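Local coordinates for protein putative 2,5-diketo-D-gluconic acid reductase B (Sinorhizobium meliloti, PDB 3UP8) that probably reduces methylglyoxal to hydroxyacetone with NADPH, as an aldo/keto reductase built on a TIM barrel, at residues H154-M165 with S172-E182. Residues are numbered along the deposited sequence; the frame is centred on the assembly and turned at random.
Sequences HIGISNFNTTQM and SDAPIATNQVE
Ile155 packs its CD1 against Ala174 CB (3.9 Å), in the loop leading into strand 176-182, and near Ile176 CD1. Its CG1 lies between the backbone N and the carbonyl carbon (chi1 56°), which carries CD1 there. A water joins Ile155 N to Pro175 O. The strands run parallel: Ile155 O accepts from Ala177 N at 2.8 Å, Ile157 N donates to Thr178 O, and Ile157 O accepts from Gln180 N. Ile157 CG1 lies 4.1 Å from Ile176 CG2, and the Ile157 side chain crosses that of Asn179 at a slant. Next along, Gln180 O takes two donors from opposite faces of its carbonyl plane, Ser158 OG at 2.7 Å and Asn159 N at 2.8 Å. Asn159 OD1 is linked by a second water to Glu182 N and also bonds Tyr206 OH; ND2 bonds the backbone O of His128, a predicted substrate-binding residue. At the turn, Asn179 ND2 donates to Phe160 O at 2.9 Å, close to its own amide plane, while Asn179 OD1 receives a weak bond from Phe160 N. Asn179 CG is anti to the backbone N (chi1 -175°), which extends the amide to this turn. Asn161 and Gln164 form a capping box that starts helix 162-171. The side chain of selenomethionine Met165 crosses that of Asn179 at about a right angle, with SE 3.5 Å from Asn179 ND2. With an alanine in place of Asn179, Phe160 O would probably lose its amide donor and a gap would open beside Met165 SE. The contact joins the two strands of a beta-alpha-beta unit of the eight-stranded barrel, linked by helix 162-171. Strand 152-158 also pairs with 122-127, strand 176-182 with 202-206, and Met165 packs on helix 190-199.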
# COMPACT_ATOMS: atom_id res chain seq x y z
N HIS A 154 -6.47 11.47 5.39
CA HIS A 154 -5.38 10.93 6.19
C HIS A 154 -4.08 11.11 5.44
O HIS A 154 -4.07 11.18 4.21
CB HIS A 154 -5.65 9.45 6.46
CG HIS A 154 -6.98 9.20 7.05
ND1 HIS A 154 -7.26 9.42 8.38
CD2 HIS A 154 -8.14 8.75 6.49
CE1 HIS A 154 -8.53 9.13 8.62
NE2 HIS A 154 -9.08 8.73 7.49
N ILE A 155 -2.98 11.23 6.18
CA ILE A 155 -1.67 11.44 5.57
C ILE A 155 -0.71 10.30 5.94
O ILE A 155 -0.85 9.68 6.99
CB ILE A 155 -1.07 12.82 5.93
CG1 ILE A 155 -0.96 13.02 7.46
CG2 ILE A 155 -1.89 13.96 5.30
CD1 ILE A 155 -0.04 14.18 7.85
N GLY A 156 0.27 10.03 5.08
CA GLY A 156 1.27 9.03 5.37
C GLY A 156 2.55 9.15 4.58
O GLY A 156 2.79 10.17 3.90
N ILE A 157 3.37 8.11 4.68
CA ILE A 157 4.69 8.08 4.08
C ILE A 157 4.95 6.79 3.33
O ILE A 157 4.19 5.83 3.44
CB ILE A 157 5.79 8.30 5.16
CG1 ILE A 157 5.66 7.22 6.26
CG2 ILE A 157 5.67 9.74 5.71
CD1 ILE A 157 6.57 7.40 7.47
N SER A 158 6.01 6.77 2.54
CA SER A 158 6.32 5.58 1.76
C SER A 158 7.82 5.48 1.62
O SER A 158 8.49 6.47 1.29
CB SER A 158 5.61 5.63 0.39
OG SER A 158 5.73 4.39 -0.32
N ASN A 159 8.33 4.27 1.88
CA ASN A 159 9.74 3.94 1.75
C ASN A 159 10.63 4.67 2.74
O ASN A 159 11.82 4.90 2.47
CB ASN A 159 10.22 4.17 0.31
CG ASN A 159 9.38 3.43 -0.70
OD1 ASN A 159 9.36 2.20 -0.72
ND2 ASN A 159 8.64 4.17 -1.54
N PHE A 160 10.05 5.05 3.88
CA PHE A 160 10.81 5.70 4.93
C PHE A 160 11.46 4.63 5.81
O PHE A 160 10.84 3.59 6.10
CB PHE A 160 9.88 6.56 5.80
CG PHE A 160 9.55 7.91 5.21
CD1 PHE A 160 9.46 9.04 6.03
CD2 PHE A 160 9.30 8.06 3.85
CE1 PHE A 160 9.14 10.29 5.50
CE2 PHE A 160 8.99 9.31 3.30
CZ PHE A 160 8.91 10.43 4.12
N ASN A 161 12.69 4.88 6.25
CA ASN A 161 13.31 4.00 7.23
C ASN A 161 12.81 4.37 8.63
O ASN A 161 12.03 5.34 8.76
CB ASN A 161 14.85 4.03 7.10
CG ASN A 161 15.45 5.38 7.47
OD1 ASN A 161 14.82 6.20 8.13
ND2 ASN A 161 16.70 5.60 7.05
N THR A 162 13.22 3.63 9.67
CA THR A 162 12.68 3.85 11.02
C THR A 162 13.01 5.25 11.56
O THR A 162 12.20 5.87 12.23
CB THR A 162 13.11 2.75 12.05
OG1 THR A 162 14.53 2.68 12.11
CG2 THR A 162 12.61 1.38 11.62
N THR A 163 14.20 5.73 11.23
CA THR A 163 14.64 7.05 11.66
C THR A 163 13.70 8.11 11.07
O THR A 163 13.27 9.03 11.77
CB THR A 163 16.10 7.32 11.22
OG1 THR A 163 16.93 6.30 11.76
CG2 THR A 163 16.57 8.67 11.76
N GLN A 164 13.34 7.94 9.80
CA GLN A 164 12.48 8.90 9.11
C GLN A 164 11.02 8.78 9.54
O GLN A 164 10.27 9.77 9.51
CB GLN A 164 12.63 8.74 7.61
CG GLN A 164 14.06 9.01 7.13
CD GLN A 164 14.34 8.47 5.75
OE1 GLN A 164 13.73 7.48 5.30
NE2 GLN A 164 15.26 9.10 5.05
N MSE A 165 10.61 7.58 9.93
CA MSE A 165 9.28 7.34 10.45
C MSE A 165 9.12 8.12 11.74
O MSE A 165 8.13 8.83 11.94
CB MSE A 165 9.04 5.84 10.70
CG MSE A 165 8.95 5.00 9.41
SE MSE A 165 9.10 3.08 9.81
CE MSE A 165 7.45 2.88 10.76
N SER A 172 4.81 16.04 12.49
CA SER A 172 3.44 16.15 11.92
C SER A 172 2.40 16.38 12.98
O SER A 172 2.27 15.58 13.90
CB SER A 172 3.08 14.90 11.12
OG SER A 172 1.82 15.05 10.49
N ASP A 173 1.63 17.46 12.82
CA ASP A 173 0.52 17.76 13.72
C ASP A 173 -0.51 16.62 13.66
O ASP A 173 -0.95 16.12 14.72
CB ASP A 173 -0.11 19.11 13.36
CG ASP A 173 -1.21 19.53 14.32
OD1 ASP A 173 -1.03 19.36 15.54
OD2 ASP A 173 -2.26 20.03 13.86
N ALA A 174 -0.87 16.21 12.44
CA ALA A 174 -1.76 15.06 12.23
C ALA A 174 -1.00 13.73 12.39
O ALA A 174 0.19 13.67 12.08
CB ALA A 174 -2.40 15.13 10.83
N PRO A 175 -1.70 12.66 12.84
CA PRO A 175 -1.05 11.36 12.89
C PRO A 175 -0.62 10.90 11.50
O PRO A 175 -1.22 11.30 10.48
CB PRO A 175 -2.11 10.42 13.46
CG PRO A 175 -3.18 11.29 14.02
CD PRO A 175 -3.11 12.59 13.26
N ILE A 176 0.44 10.10 11.47
CA ILE A 176 0.91 9.48 10.24
C ILE A 176 0.25 8.11 10.20
O ILE A 176 0.45 7.30 11.10
CB ILE A 176 2.44 9.31 10.24
CG1 ILE A 176 3.14 10.68 10.33
CG2 ILE A 176 2.90 8.49 9.02
CD1 ILE A 176 2.96 11.57 9.10
N ALA A 177 -0.56 7.87 9.17
CA ALA A 177 -1.39 6.67 9.12
C ALA A 177 -0.62 5.38 8.84
O ALA A 177 -0.89 4.34 9.45
CB ALA A 177 -2.51 6.87 8.07
N THR A 178 0.32 5.44 7.89
CA THR A 178 0.96 4.25 7.35
C THR A 178 2.31 4.60 6.75
O THR A 178 2.56 5.76 6.40
CB THR A 178 0.05 3.53 6.26
OG1 THR A 178 0.47 2.17 6.07
CG2 THR A 178 0.13 4.25 4.91
N ASN A 179 3.17 3.60 6.67
CA ASN A 179 4.38 3.65 5.84
C ASN A 179 4.26 2.52 4.80
O ASN A 179 4.22 1.33 5.14
CB ASN A 179 5.65 3.49 6.70
CG ASN A 179 6.94 3.66 5.89
OD1 ASN A 179 6.93 4.22 4.79
ND2 ASN A 179 8.04 3.16 6.44
N GLN A 180 4.17 2.92 3.54
CA GLN A 180 4.05 1.98 2.46
C GLN A 180 5.45 1.61 1.99
O GLN A 180 6.23 2.47 1.56
CB GLN A 180 3.20 2.53 1.31
CG GLN A 180 3.08 1.53 0.16
CD GLN A 180 2.11 1.94 -0.93
OE1 GLN A 180 1.00 2.45 -0.66
NE2 GLN A 180 2.50 1.70 -2.18
N VAL A 181 5.75 0.32 2.10
CA VAL A 181 7.08 -0.21 1.80
C VAL A 181 6.98 -1.55 1.07
O VAL A 181 5.95 -2.23 1.13
CB VAL A 181 7.91 -0.44 3.09
CG1 VAL A 181 8.17 0.90 3.83
CG2 VAL A 181 7.23 -1.46 4.02
N GLU A 182 8.06 -1.90 0.37
CA GLU A 182 8.21 -3.24 -0.22
C GLU A 182 8.20 -4.26 0.90
O GLU A 182 8.94 -4.12 1.86
CB GLU A 182 9.55 -3.32 -0.96
CG GLU A 182 9.78 -4.65 -1.62
CD GLU A 182 11.08 -4.69 -2.39
OE1 GLU A 182 11.61 -3.62 -2.75
OE2 GLU A 182 11.56 -5.81 -2.64
O HOH W 1 -3.42 10.94 9.04
O HOH W 2 10.43 -0.24 0.47